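Local coordinates for protein hyaluronoglucosaminidase (Apis mellifera, PDB 1FCQ) that is a bee venom enzyme that probably hydrolyses hyaluronan, a family 56 glycosidase on a seven-stranded (beta/alpha) TIM barrel, and a major allergen, at residues 224-229 and 243-248; 264-269 and 285-290; 11-16 and 296-301; 118-123 and 202-207. All coordinates share one frame; numbering follows the deposited sequence.

Overall arrangement
Contacts 1, 2 and 3 lie side by side in one half of the barrel, contact 4 farther off. Contact 3 pairs the first barrel strand with the last, so the other three fall between its segments along the chain, in the order 4, 1, 2. Contacts 2 and 3 have centres 10 Å apart and share neighbouring strands 261-267 and 297-301. The centre of contact 1 is about 9 Å from that of contact 2, which it joins through backbone bonds between 224-229 and strand 261-267. Contact 4, centred about 27 Å from contact 3, links the loop after strand 107-111 to the start of helix 203-210. Together they show barrel closure, outer-helix packing and loop tying.

Contact 1 (224-229 and 243-248); sequences PSVYLR and GRVKEA
Pro224 meets Ala248 and Arg244 on the inner side of helix 234-253. Its ring carbon CG lies 3.7 Å from Ala248 CB, and its CB faces the carbonyl oxygen of Arg244. Next along the chain, Ser225 provides the main polar grip through its backbone: Arg244 NH2 donates to Ser225 O over 2.9 Å, at an N-H...O angle of 156°. The oxygen sits at the edge of the guanidinium, close to its plane, and an arginine chain extended from CG to NE carries the group there. The hydroxyl of Ser225 turns elsewhere, over the face of the Tyr227 ring, where its OG bonds to Tyr184 OH and to water 1 (2.8 Å), which also accepts weakly from Arg244 NH2. Val226 lies alongside the aliphatic part of the same arginine, running past it in the opposite direction, with Val226 CG1 3.8 Å from Arg244 CB. The same methyl is 4.3 Å from Val245 CG2. Tyr227 points its side chain away from the helix, yet water 2 bridges Tyr227 O and Arg244 NH2, accepting from that nitrogen at 3.0 Å. At the end of the segment Arg229 NH1 comes within 4.3 Å of Arg244 NH1, two like charges near each other; Arg244 NE is held by Asn191 OD1, and Arg229 NH2 has a weak bond to Leu192 O. With Pro224 and Val226 bonded by backbone to Tyr265, the segment is wedged between the next strand and its own helix, as in a beta-alpha unit of a TIM barrel.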
# COMPACT_ATOMS: atom_id res chain seq x y z
N PRO A 224 3.28 -5.29 1.29
CA PRO A 224 2.14 -6.03 0.77
C PRO A 224 0.94 -5.76 1.66
O PRO A 224 1.14 -5.68 2.88
CB PRO A 224 2.60 -7.49 0.77
CG PRO A 224 3.58 -7.51 1.91
CD PRO A 224 4.36 -6.22 1.72
N SER A 225 -0.22 -5.55 1.06
CA SER A 225 -1.42 -5.34 1.90
C SER A 225 -2.08 -6.68 2.16
O SER A 225 -2.42 -7.40 1.22
CB SER A 225 -2.37 -4.40 1.17
OG SER A 225 -3.58 -4.23 1.91
N VAL A 226 -2.30 -7.04 3.43
CA VAL A 226 -2.82 -8.35 3.81
C VAL A 226 -4.14 -8.25 4.55
O VAL A 226 -4.41 -8.96 5.50
CB VAL A 226 -1.78 -9.17 4.59
CG1 VAL A 226 -0.51 -9.38 3.74
CG2 VAL A 226 -1.37 -8.58 5.93
N TYR A 227 -5.00 -7.36 4.04
CA TYR A 227 -6.32 -7.18 4.67
C TYR A 227 -7.18 -8.42 4.48
O TYR A 227 -7.26 -8.99 3.39
CB TYR A 227 -6.99 -5.92 4.12
CG TYR A 227 -6.24 -4.62 4.28
CD1 TYR A 227 -5.10 -4.52 5.05
CD2 TYR A 227 -6.71 -3.47 3.63
CE1 TYR A 227 -4.43 -3.32 5.17
CE2 TYR A 227 -6.05 -2.26 3.77
CZ TYR A 227 -4.90 -2.20 4.53
OH TYR A 227 -4.22 -1.01 4.67
N LEU A 228 -7.78 -8.88 5.59
CA LEU A 228 -8.60 -10.08 5.52
C LEU A 228 -9.99 -9.85 4.95
O LEU A 228 -10.52 -8.74 4.94
CB LEU A 228 -8.77 -10.70 6.92
CG LEU A 228 -7.48 -10.86 7.73
CD1 LEU A 228 -7.77 -11.63 9.01
CD2 LEU A 228 -6.42 -11.55 6.88
N ARG A 229 -10.53 -10.94 4.40
CA ARG A 229 -11.89 -10.93 3.90
C ARG A 229 -12.74 -11.83 4.79
O ARG A 229 -12.28 -12.87 5.25
CB ARG A 229 -11.99 -11.31 2.43
CG ARG A 229 -11.42 -10.22 1.52
CD ARG A 229 -12.01 -10.34 0.12
NE ARG A 229 -11.77 -11.68 -0.41
CZ ARG A 229 -10.61 -12.07 -0.94
NH1 ARG A 229 -9.61 -11.21 -1.00
NH2 ARG A 229 -10.49 -13.31 -1.40
N GLY A 243 0.48 -16.21 1.57
CA GLY A 243 0.83 -16.10 0.17
C GLY A 243 1.44 -14.73 -0.15
O GLY A 243 2.47 -14.62 -0.83
N ARG A 244 0.80 -13.68 0.38
CA ARG A 244 1.27 -12.32 0.17
C ARG A 244 2.58 -12.01 0.87
O ARG A 244 3.43 -11.34 0.26
CB ARG A 244 0.18 -11.34 0.59
CG ARG A 244 -1.03 -11.52 -0.32
CD ARG A 244 -2.16 -10.60 0.16
NE ARG A 244 -3.33 -10.90 -0.68
CZ ARG A 244 -4.39 -10.13 -0.79
NH1 ARG A 244 -5.38 -10.53 -1.59
NH2 ARG A 244 -4.49 -8.98 -0.13
N VAL A 245 2.77 -12.52 2.09
CA VAL A 245 4.02 -12.29 2.80
C VAL A 245 5.15 -13.09 2.16
O VAL A 245 6.26 -12.58 2.00
CB VAL A 245 3.90 -12.60 4.30
CG1 VAL A 245 5.25 -12.54 5.00
CG2 VAL A 245 2.91 -11.63 4.93
N LYS A 246 4.85 -14.31 1.71
CA LYS A 246 5.87 -15.08 1.00
C LYS A 246 6.29 -14.37 -0.29
O LYS A 246 7.49 -14.38 -0.62
CB LYS A 246 5.38 -16.49 0.63
CG LYS A 246 5.22 -17.44 1.80
CD LYS A 246 4.59 -18.74 1.32
CE LYS A 246 4.36 -19.72 2.45
NZ LYS A 246 3.63 -20.94 1.98
N GLU A 247 5.35 -13.78 -1.03
CA GLU A 247 5.72 -13.10 -2.28
C GLU A 247 6.67 -11.96 -1.99
O GLU A 247 7.71 -11.78 -2.63
CB GLU A 247 4.47 -12.60 -3.00
CG GLU A 247 4.72 -11.98 -4.36
CD GLU A 247 5.16 -12.98 -5.41
OE1 GLU A 247 5.11 -14.20 -5.15
OE2 GLU A 247 5.58 -12.52 -6.49
N ALA A 248 6.36 -11.15 -0.97
CA ALA A 248 7.24 -10.05 -0.61
C ALA A 248 8.61 -10.54 -0.14
O ALA A 248 9.60 -9.93 -0.52
CB ALA A 248 6.59 -9.17 0.46
O HOH W 1 -5.47 -5.91 0.64
O HOH W 2 -7.17 -7.98 0.85

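Contact 2 (264-269 and 285-290); sequences PYYWYK and ATLRKI
Tyr266 reaches from strand 265-267 to Thr286, Leu287 and Ile290 of helix 285-290, in the strand-against-helix layer of the (beta/alpha) barrel. The two short axes run antiparallel, at 172° and 11.4 Å apart, the usual relation of a barrel strand to the outer helix that follows it. From CB, which points toward the helix, a first torsion of -164° sets the tyrosine's CG opposite the backbone N and sends the ring outward. Leu287 covers one face of that ring. Its CD2 stands 3.6 Å from the ring centroid, 19° off the normal, a CH-pi contact displaced a little toward the rim. On the CD1 side of the ring, Tyr266 CD1 is 3.8 Å from Ile290 CD1. Farther out, Tyr266 CE1 and CZ sit under the leucine methyl, CE1 at 3.5 Å from Leu287 CD2. One turn further along the helix from Thr286, Ile290 CG2 lies 4.1 Å from Pro264 CG. Leu278 adds to the packing round the tyrosine, and Leu287 reaches on to Phe298 of the neighbouring strand. The tip ends in a relay of hydroxyls: Tyr266 OH donates to Thr286 OG1 at 2.7 Å, meeting it at the ring's edge, and Thr286 OG1 in turn bonds to the carbonyl oxygen of Asp282, one helical turn back.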
# COMPACT_ATOMS: atom_id res chain seq x y z
N PRO A 264 4.25 -5.92 6.13
CA PRO A 264 2.91 -6.02 5.59
C PRO A 264 1.98 -4.98 6.23
O PRO A 264 2.04 -4.70 7.42
CB PRO A 264 2.45 -7.42 6.00
CG PRO A 264 3.73 -8.19 6.07
CD PRO A 264 4.71 -7.22 6.70
N TYR A 265 1.08 -4.45 5.41
CA TYR A 265 0.04 -3.52 5.83
C TYR A 265 -1.11 -4.37 6.36
O TYR A 265 -1.58 -5.29 5.67
CB TYR A 265 -0.40 -2.63 4.65
CG TYR A 265 0.04 -1.20 4.92
CD1 TYR A 265 1.37 -0.80 4.74
CD2 TYR A 265 -0.83 -0.27 5.45
CE1 TYR A 265 1.78 0.48 5.07
CE2 TYR A 265 -0.45 1.03 5.76
CZ TYR A 265 0.87 1.39 5.56
OH TYR A 265 1.31 2.66 5.89
N TYR A 266 -1.55 -4.08 7.59
CA TYR A 266 -2.57 -4.89 8.25
C TYR A 266 -3.73 -4.02 8.73
O TYR A 266 -3.51 -2.97 9.32
CB TYR A 266 -1.91 -5.52 9.48
CG TYR A 266 -2.66 -6.67 10.10
CD1 TYR A 266 -2.42 -7.97 9.73
CD2 TYR A 266 -3.62 -6.42 11.08
CE1 TYR A 266 -3.12 -9.04 10.29
CE2 TYR A 266 -4.30 -7.47 11.67
CZ TYR A 266 -4.05 -8.77 11.27
OH TYR A 266 -4.76 -9.80 11.86
N TRP A 267 -4.95 -4.48 8.45
CA TRP A 267 -6.11 -3.67 8.86
C TRP A 267 -6.89 -4.46 9.91
O TRP A 267 -6.92 -5.69 9.81
CB TRP A 267 -7.00 -3.29 7.70
CG TRP A 267 -8.04 -2.23 7.92
CD1 TRP A 267 -8.08 -1.28 8.89
CD2 TRP A 267 -9.17 -1.98 7.07
NE1 TRP A 267 -9.18 -0.46 8.72
CE2 TRP A 267 -9.84 -0.87 7.60
CE3 TRP A 267 -9.66 -2.59 5.91
CZ2 TRP A 267 -11.01 -0.36 7.02
CZ3 TRP A 267 -10.81 -2.07 5.33
CH2 TRP A 267 -11.47 -0.96 5.89
N TYR A 268 -7.47 -3.74 10.86
CA TYR A 268 -8.26 -4.41 11.90
C TYR A 268 -9.72 -4.53 11.51
O TYR A 268 -10.54 -4.98 12.33
CB TYR A 268 -8.09 -3.69 13.26
CG TYR A 268 -8.59 -2.26 13.21
CD1 TYR A 268 -9.92 -2.03 13.55
CD2 TYR A 268 -7.82 -1.19 12.82
CE1 TYR A 268 -10.44 -0.75 13.50
CE2 TYR A 268 -8.32 0.10 12.76
CZ TYR A 268 -9.66 0.30 13.10
OH TYR A 268 -10.20 1.56 13.05
N LYS A 269 -10.09 -4.20 10.28
CA LYS A 269 -11.43 -4.39 9.77
C LYS A 269 -11.38 -5.37 8.60
O LYS A 269 -10.32 -5.48 7.96
CB LYS A 269 -12.03 -3.09 9.22
CG LYS A 269 -12.14 -1.95 10.22
CD LYS A 269 -13.26 -2.26 11.21
CE LYS A 269 -13.71 -0.98 11.89
NZ LYS A 269 -14.72 -1.29 12.94
N ALA A 285 -4.23 -16.05 14.43
CA ALA A 285 -3.67 -16.89 13.37
C ALA A 285 -2.93 -16.08 12.32
O ALA A 285 -1.88 -16.53 11.84
CB ALA A 285 -4.77 -17.72 12.73
N THR A 286 -3.47 -14.93 11.93
CA THR A 286 -2.78 -14.16 10.88
C THR A 286 -1.55 -13.41 11.36
O THR A 286 -0.58 -13.31 10.59
CB THR A 286 -3.74 -13.22 10.14
OG1 THR A 286 -4.31 -12.30 11.09
CG2 THR A 286 -4.85 -13.99 9.45
N LEU A 287 -1.55 -12.87 12.57
CA LEU A 287 -0.37 -12.19 13.09
C LEU A 287 0.72 -13.24 13.33
O LEU A 287 1.91 -13.03 13.06
CB LEU A 287 -0.66 -11.34 14.33
CG LEU A 287 -1.58 -10.13 14.12
CD1 LEU A 287 -1.79 -9.44 15.46
CD2 LEU A 287 -1.06 -9.18 13.06
N ARG A 288 0.31 -14.45 13.75
CA ARG A 288 1.28 -15.54 13.89
C ARG A 288 1.89 -15.91 12.55
O ARG A 288 3.11 -16.13 12.46
CB ARG A 288 0.61 -16.75 14.57
CG ARG A 288 0.71 -16.70 16.08
CD ARG A 288 -0.41 -17.44 16.79
NE ARG A 288 -0.10 -17.61 18.20
CZ ARG A 288 -0.91 -17.74 19.24
NH1 ARG A 288 -2.23 -17.73 19.12
NH2 ARG A 288 -0.38 -17.88 20.45
N LYS A 289 1.11 -15.93 11.48
CA LYS A 289 1.64 -16.25 10.16
C LYS A 289 2.67 -15.22 9.71
O LYS A 289 3.73 -15.58 9.17
CB LYS A 289 0.53 -16.39 9.13
CG LYS A 289 0.96 -16.71 7.72
CD LYS A 289 1.79 -17.97 7.60
CE LYS A 289 0.97 -19.22 7.46
NZ LYS A 289 0.42 -19.70 8.75
N ILE A 290 2.39 -13.94 9.92
CA ILE A 290 3.33 -12.89 9.54
C ILE A 290 4.66 -13.07 10.26
O ILE A 290 5.72 -12.93 9.62
CB ILE A 290 2.75 -11.49 9.86
CG1 ILE A 290 1.51 -11.25 9.00
CG2 ILE A 290 3.78 -10.40 9.58
CD1 ILE A 290 0.75 -10.00 9.41

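Contact 3 (11-16 and 296-301); sequences FNVYWN and DGFIIW
Strands 12-16 and 297-301 pair in parallel, the first barrel strand against the last, their short axes 4.6 Å apart and at 10°. Five backbone bonds zip them together, among them Tyr14 N to Phe298 O (2.9 Å) and Asn16 N to Ile300 O (2.7 Å). Gly297 has backbone angles and closeness to Asn12 O that call for glycine, and its CA lies over the face of the Phe11 ring, 3.5 Å from the centroid. On the outer face, Phe298 has a first torsion of 53°, which lays its ring beside Val13; Val13 CG1 sits over one face, 3.5 Å from Phe298 CE1. Ile300 CD1 adds a contact at 3.8 Å from the same Val13 CG1, and helix 310-328 covers these residues through Val328. Inward lie Tyr14 and Ile299 (against Ile51), Asn16 (against Ile53) and Trp301. Asn16 OD1 meets the Trp301 ring at its edge, 3.4 Å from CD1, and takes a hydrogen bond from Tyr265 OH, while Trp301 NE1 bonds to Tyr55 OH. Such pairing of first and last strand is how a TIM barrel is closed into a cylinder.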
# COMPACT_ATOMS: atom_id res chain seq x y z
N PHE A 11 11.92 -7.17 15.14
CA PHE A 11 10.53 -7.22 14.65
C PHE A 11 9.85 -5.93 15.10
O PHE A 11 9.73 -5.68 16.30
CB PHE A 11 9.85 -8.48 15.16
CG PHE A 11 8.53 -8.79 14.51
CD1 PHE A 11 8.49 -9.43 13.29
CD2 PHE A 11 7.35 -8.43 15.13
CE1 PHE A 11 7.28 -9.71 12.67
CE2 PHE A 11 6.13 -8.71 14.52
CZ PHE A 11 6.10 -9.36 13.30
N ASN A 12 9.47 -5.08 14.17
CA ASN A 12 8.89 -3.78 14.48
C ASN A 12 7.43 -3.65 14.04
O ASN A 12 7.12 -3.82 12.86
CB ASN A 12 9.71 -2.68 13.80
CG ASN A 12 11.15 -2.62 14.29
OD1 ASN A 12 12.09 -2.57 13.50
ND2 ASN A 12 11.29 -2.64 15.61
N VAL A 13 6.56 -3.36 15.00
CA VAL A 13 5.14 -3.16 14.67
C VAL A 13 4.86 -1.66 14.73
O VAL A 13 5.18 -1.00 15.70
CB VAL A 13 4.18 -3.92 15.60
CG1 VAL A 13 2.73 -3.73 15.17
CG2 VAL A 13 4.54 -5.40 15.60
N TYR A 14 4.31 -1.13 13.64
CA TYR A 14 4.06 0.31 13.56
C TYR A 14 2.61 0.74 13.65
O TYR A 14 1.73 0.12 13.06
CB TYR A 14 4.58 0.83 12.19
CG TYR A 14 6.08 0.75 12.06
CD1 TYR A 14 6.71 -0.38 11.57
CD2 TYR A 14 6.85 1.85 12.46
CE1 TYR A 14 8.10 -0.41 11.47
CE2 TYR A 14 8.23 1.81 12.36
CZ TYR A 14 8.83 0.68 11.86
OH TYR A 14 10.21 0.63 11.76
N TRP A 15 2.39 1.84 14.40
CA TRP A 15 1.03 2.36 14.50
C TRP A 15 0.75 3.31 13.35
O TRP A 15 1.36 4.38 13.29
CB TRP A 15 0.88 3.12 15.82
CG TRP A 15 -0.52 3.48 16.23
CD1 TRP A 15 -1.04 4.73 16.36
CD2 TRP A 15 -1.56 2.57 16.62
NE1 TRP A 15 -2.35 4.67 16.79
CE2 TRP A 15 -2.68 3.34 16.96
CE3 TRP A 15 -1.64 1.18 16.71
CZ2 TRP A 15 -3.88 2.77 17.39
CZ3 TRP A 15 -2.83 0.61 17.14
CH2 TRP A 15 -3.93 1.41 17.47
N ASN A 16 -0.18 2.95 12.46
CA ASN A 16 -0.53 3.83 11.35
C ASN A 16 -2.05 4.05 11.31
O ASN A 16 -2.72 4.15 10.29
CB ASN A 16 0.00 3.31 10.02
CG ASN A 16 -0.04 4.28 8.86
OD1 ASN A 16 -0.28 3.88 7.71
ND2 ASN A 16 0.19 5.58 9.10
N ASP A 296 9.68 -8.49 8.81
CA ASP A 296 10.40 -7.64 9.76
C ASP A 296 9.50 -6.90 10.73
O ASP A 296 10.00 -6.12 11.52
CB ASP A 296 11.28 -6.64 8.98
CG ASP A 296 12.23 -7.42 8.08
OD1 ASP A 296 13.12 -8.10 8.64
OD2 ASP A 296 12.07 -7.41 6.84
N GLY A 297 8.20 -7.16 10.69
CA GLY A 297 7.22 -6.51 11.53
C GLY A 297 5.96 -6.34 10.65
O GLY A 297 5.77 -7.07 9.69
N PHE A 298 5.11 -5.39 11.02
CA PHE A 298 3.90 -5.13 10.24
C PHE A 298 3.42 -3.73 10.64
O PHE A 298 3.88 -3.21 11.65
CB PHE A 298 2.78 -6.15 10.35
CG PHE A 298 2.32 -6.48 11.73
CD1 PHE A 298 1.25 -5.82 12.30
CD2 PHE A 298 2.96 -7.48 12.46
CE1 PHE A 298 0.82 -6.14 13.58
CE2 PHE A 298 2.54 -7.78 13.74
CZ PHE A 298 1.48 -7.11 14.30
N ILE A 299 2.53 -3.20 9.82
CA ILE A 299 2.01 -1.86 10.02
C ILE A 299 0.50 -1.94 10.20
O ILE A 299 -0.20 -2.48 9.34
CB ILE A 299 2.35 -0.99 8.78
CG1 ILE A 299 3.87 -0.83 8.68
CG2 ILE A 299 1.68 0.37 8.87
CD1 ILE A 299 4.35 -0.51 7.28
N ILE A 300 0.02 -1.44 11.33
CA ILE A 300 -1.42 -1.48 11.60
C ILE A 300 -2.04 -0.20 11.05
O ILE A 300 -1.69 0.90 11.49
CB ILE A 300 -1.70 -1.56 13.11
CG1 ILE A 300 -0.99 -2.78 13.68
CG2 ILE A 300 -3.21 -1.58 13.37
CD1 ILE A 300 -0.99 -2.79 15.20
N TRP A 301 -2.96 -0.33 10.11
CA TRP A 301 -3.57 0.83 9.49
C TRP A 301 -5.01 1.01 9.97
O TRP A 301 -5.63 0.04 10.39
CB TRP A 301 -3.53 0.62 7.96
CG TRP A 301 -4.10 1.77 7.19
CD1 TRP A 301 -3.49 2.97 6.93
CD2 TRP A 301 -5.40 1.84 6.59
NE1 TRP A 301 -4.34 3.78 6.21
CE2 TRP A 301 -5.51 3.11 5.98
CE3 TRP A 301 -6.47 0.95 6.49
CZ2 TRP A 301 -6.66 3.51 5.31
CZ3 TRP A 301 -7.61 1.35 5.81
CH2 TRP A 301 -7.70 2.64 5.24

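Contact 4 (118-123 and 202-207); sequences IFRQNW and EATTMQ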
# COMPACT_ATOMS: atom_id res chain seq x y z
N ILE A 118 2.01 -2.73 -14.55
CA ILE A 118 1.95 -3.89 -15.43
C ILE A 118 0.57 -3.81 -16.09
O ILE A 118 -0.49 -3.93 -15.48
CB ILE A 118 2.10 -5.25 -14.75
CG1 ILE A 118 3.41 -5.36 -13.97
CG2 ILE A 118 1.96 -6.38 -15.77
CD1 ILE A 118 4.66 -5.29 -14.83
N PHE A 119 0.59 -3.62 -17.42
CA PHE A 119 -0.64 -3.44 -18.18
C PHE A 119 -1.66 -4.53 -17.90
O PHE A 119 -2.83 -4.27 -17.60
CB PHE A 119 -0.29 -3.45 -19.67
CG PHE A 119 -1.39 -3.09 -20.63
CD1 PHE A 119 -1.75 -1.77 -20.79
CD2 PHE A 119 -2.02 -4.06 -21.40
CE1 PHE A 119 -2.75 -1.39 -21.68
CE2 PHE A 119 -3.02 -3.69 -22.30
CZ PHE A 119 -3.37 -2.36 -22.43
N ARG A 120 -1.22 -5.78 -17.96
CA ARG A 120 -2.10 -6.91 -17.76
C ARG A 120 -2.83 -6.95 -16.44
O ARG A 120 -3.98 -7.39 -16.38
CB ARG A 120 -1.28 -8.21 -17.93
CG ARG A 120 -2.17 -9.45 -17.84
CD ARG A 120 -1.26 -10.69 -17.85
NE ARG A 120 -0.66 -10.82 -16.53
CZ ARG A 120 -1.12 -11.46 -15.47
NH1 ARG A 120 -2.26 -12.15 -15.51
NH2 ARG A 120 -0.43 -11.42 -14.34
N GLN A 121 -2.23 -6.44 -15.36
CA GLN A 121 -2.85 -6.47 -14.05
C GLN A 121 -3.94 -5.44 -13.81
O GLN A 121 -4.56 -5.43 -12.74
CB GLN A 121 -1.77 -6.33 -12.97
CG GLN A 121 -0.83 -7.53 -12.93
CD GLN A 121 0.37 -7.32 -12.03
OE1 GLN A 121 1.47 -7.85 -12.25
NE2 GLN A 121 0.14 -6.53 -11.01
N ASN A 122 -4.18 -4.54 -14.76
CA ASN A 122 -5.28 -3.58 -14.64
C ASN A 122 -6.58 -4.25 -15.07
O ASN A 122 -7.19 -3.93 -16.10
CB ASN A 122 -4.93 -2.33 -15.46
CG ASN A 122 -3.75 -1.63 -14.78
OD1 ASN A 122 -3.98 -1.00 -13.75
ND2 ASN A 122 -2.57 -1.78 -15.36
N TRP A 123 -7.08 -5.16 -14.23
CA TRP A 123 -8.28 -5.92 -14.46
C TRP A 123 -9.49 -5.30 -13.76
O TRP A 123 -9.39 -4.40 -12.94
CB TRP A 123 -8.21 -7.34 -13.91
CG TRP A 123 -7.12 -8.27 -14.31
CD1 TRP A 123 -6.95 -8.88 -15.52
CD2 TRP A 123 -6.05 -8.76 -13.47
NE1 TRP A 123 -5.84 -9.69 -15.50
CE2 TRP A 123 -5.27 -9.63 -14.25
CE3 TRP A 123 -5.68 -8.53 -12.15
CZ2 TRP A 123 -4.14 -10.28 -13.75
CZ3 TRP A 123 -4.56 -9.18 -11.65
CH2 TRP A 123 -3.80 -10.04 -12.45
N GLU A 202 -0.84 -15.60 -8.02
CA GLU A 202 -1.00 -15.94 -9.44
C GLU A 202 0.40 -16.11 -10.02
O GLU A 202 1.27 -15.27 -9.76
CB GLU A 202 -1.75 -14.84 -10.18
CG GLU A 202 -2.24 -15.25 -11.56
CD GLU A 202 -2.15 -14.11 -12.55
OE1 GLU A 202 -1.23 -13.27 -12.46
OE2 GLU A 202 -3.02 -14.06 -13.45
N ALA A 203 0.60 -17.17 -10.80
CA ALA A 203 1.95 -17.41 -11.33
C ALA A 203 2.46 -16.32 -12.25
O ALA A 203 3.65 -15.94 -12.14
CB ALA A 203 1.92 -18.73 -12.10
N THR A 204 1.61 -15.80 -13.14
CA THR A 204 2.09 -14.76 -14.05
C THR A 204 2.50 -13.52 -13.27
O THR A 204 3.51 -12.91 -13.62
CB THR A 204 1.09 -14.46 -15.17
OG1 THR A 204 0.88 -15.70 -15.88
CG2 THR A 204 1.65 -13.43 -16.14
N THR A 205 1.76 -13.19 -12.22
CA THR A 205 2.10 -12.06 -11.35
C THR A 205 3.44 -12.28 -10.67
O THR A 205 4.24 -11.34 -10.56
CB THR A 205 0.99 -11.84 -10.30
OG1 THR A 205 -0.17 -11.33 -10.98
CG2 THR A 205 1.43 -10.84 -9.23
N MET A 206 3.76 -13.52 -10.30
CA MET A 206 5.06 -13.77 -9.69
C MET A 206 6.15 -13.42 -10.70
O MET A 206 7.14 -12.80 -10.33
CB MET A 206 5.20 -15.22 -9.21
CG MET A 206 4.21 -15.50 -8.07
SD MET A 206 4.54 -17.15 -7.42
CE MET A 206 4.42 -18.15 -8.87
N GLN A 207 5.95 -13.84 -11.95
CA GLN A 207 6.91 -13.56 -13.00
C GLN A 207 7.04 -12.05 -13.26
O GLN A 207 8.17 -11.54 -13.37
CB GLN A 207 6.54 -14.25 -14.31
CG GLN A 207 6.30 -15.75 -14.20
CD GLN A 207 6.08 -16.39 -15.56
OE1 GLN A 207 4.98 -16.39 -16.10
NE2 GLN A 207 7.13 -16.96 -16.16
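Arg120 and Glu202 form a two-pronged salt bridge across the contact. Arg120 NH2 donates to Glu202 OE1 at 2.8 Å and NH1 to Glu202 OE2 at 2.9 Å, both nearly straight and each landing on a syn lone pair. Guanidinium and carboxylate lie only 24° from coplanar, so the end-on grip fixes the rotation of both groups. The arginine stretches out and then bends at chi3 (77°) to present this end.

Hydrogen bonding within the helical segment secures the acid in turn. Glu202 holds the N-cap position: Thr205 OG1 donates to Glu202 OE1 at 2.7 Å, meeting it on the anti side and out of the carboxylate plane, and Thr205 N adds a weak capping bond. Three donors thus converge on one oxygen, which would probably favour the charged form of the carboxylate. Arg120 NH2 has a second acid partner, Glu208, so the guanidinium serves two carboxylates.

Packing completes the contact. Thr204 CG2 covers one face of the guanidinium, 3.2 Å above its plane and 3.4 Å from Arg120 NH2. Trp123 brings its far ring carbons to the acid and the helix start, with Trp123 CZ2 4.0 Å from Glu202 OE2, and it meets Tyr190 edge to face.

Glu202 also bonds by backbone to Cys189, beside the Cys189-Cys201 disulfide. The arrangement is that of a capped helix start held by a bidentate arginine-glutamate pair, here joining the loop after strand 107-111 to the first helix after the neighbouring barrel strand 180-183.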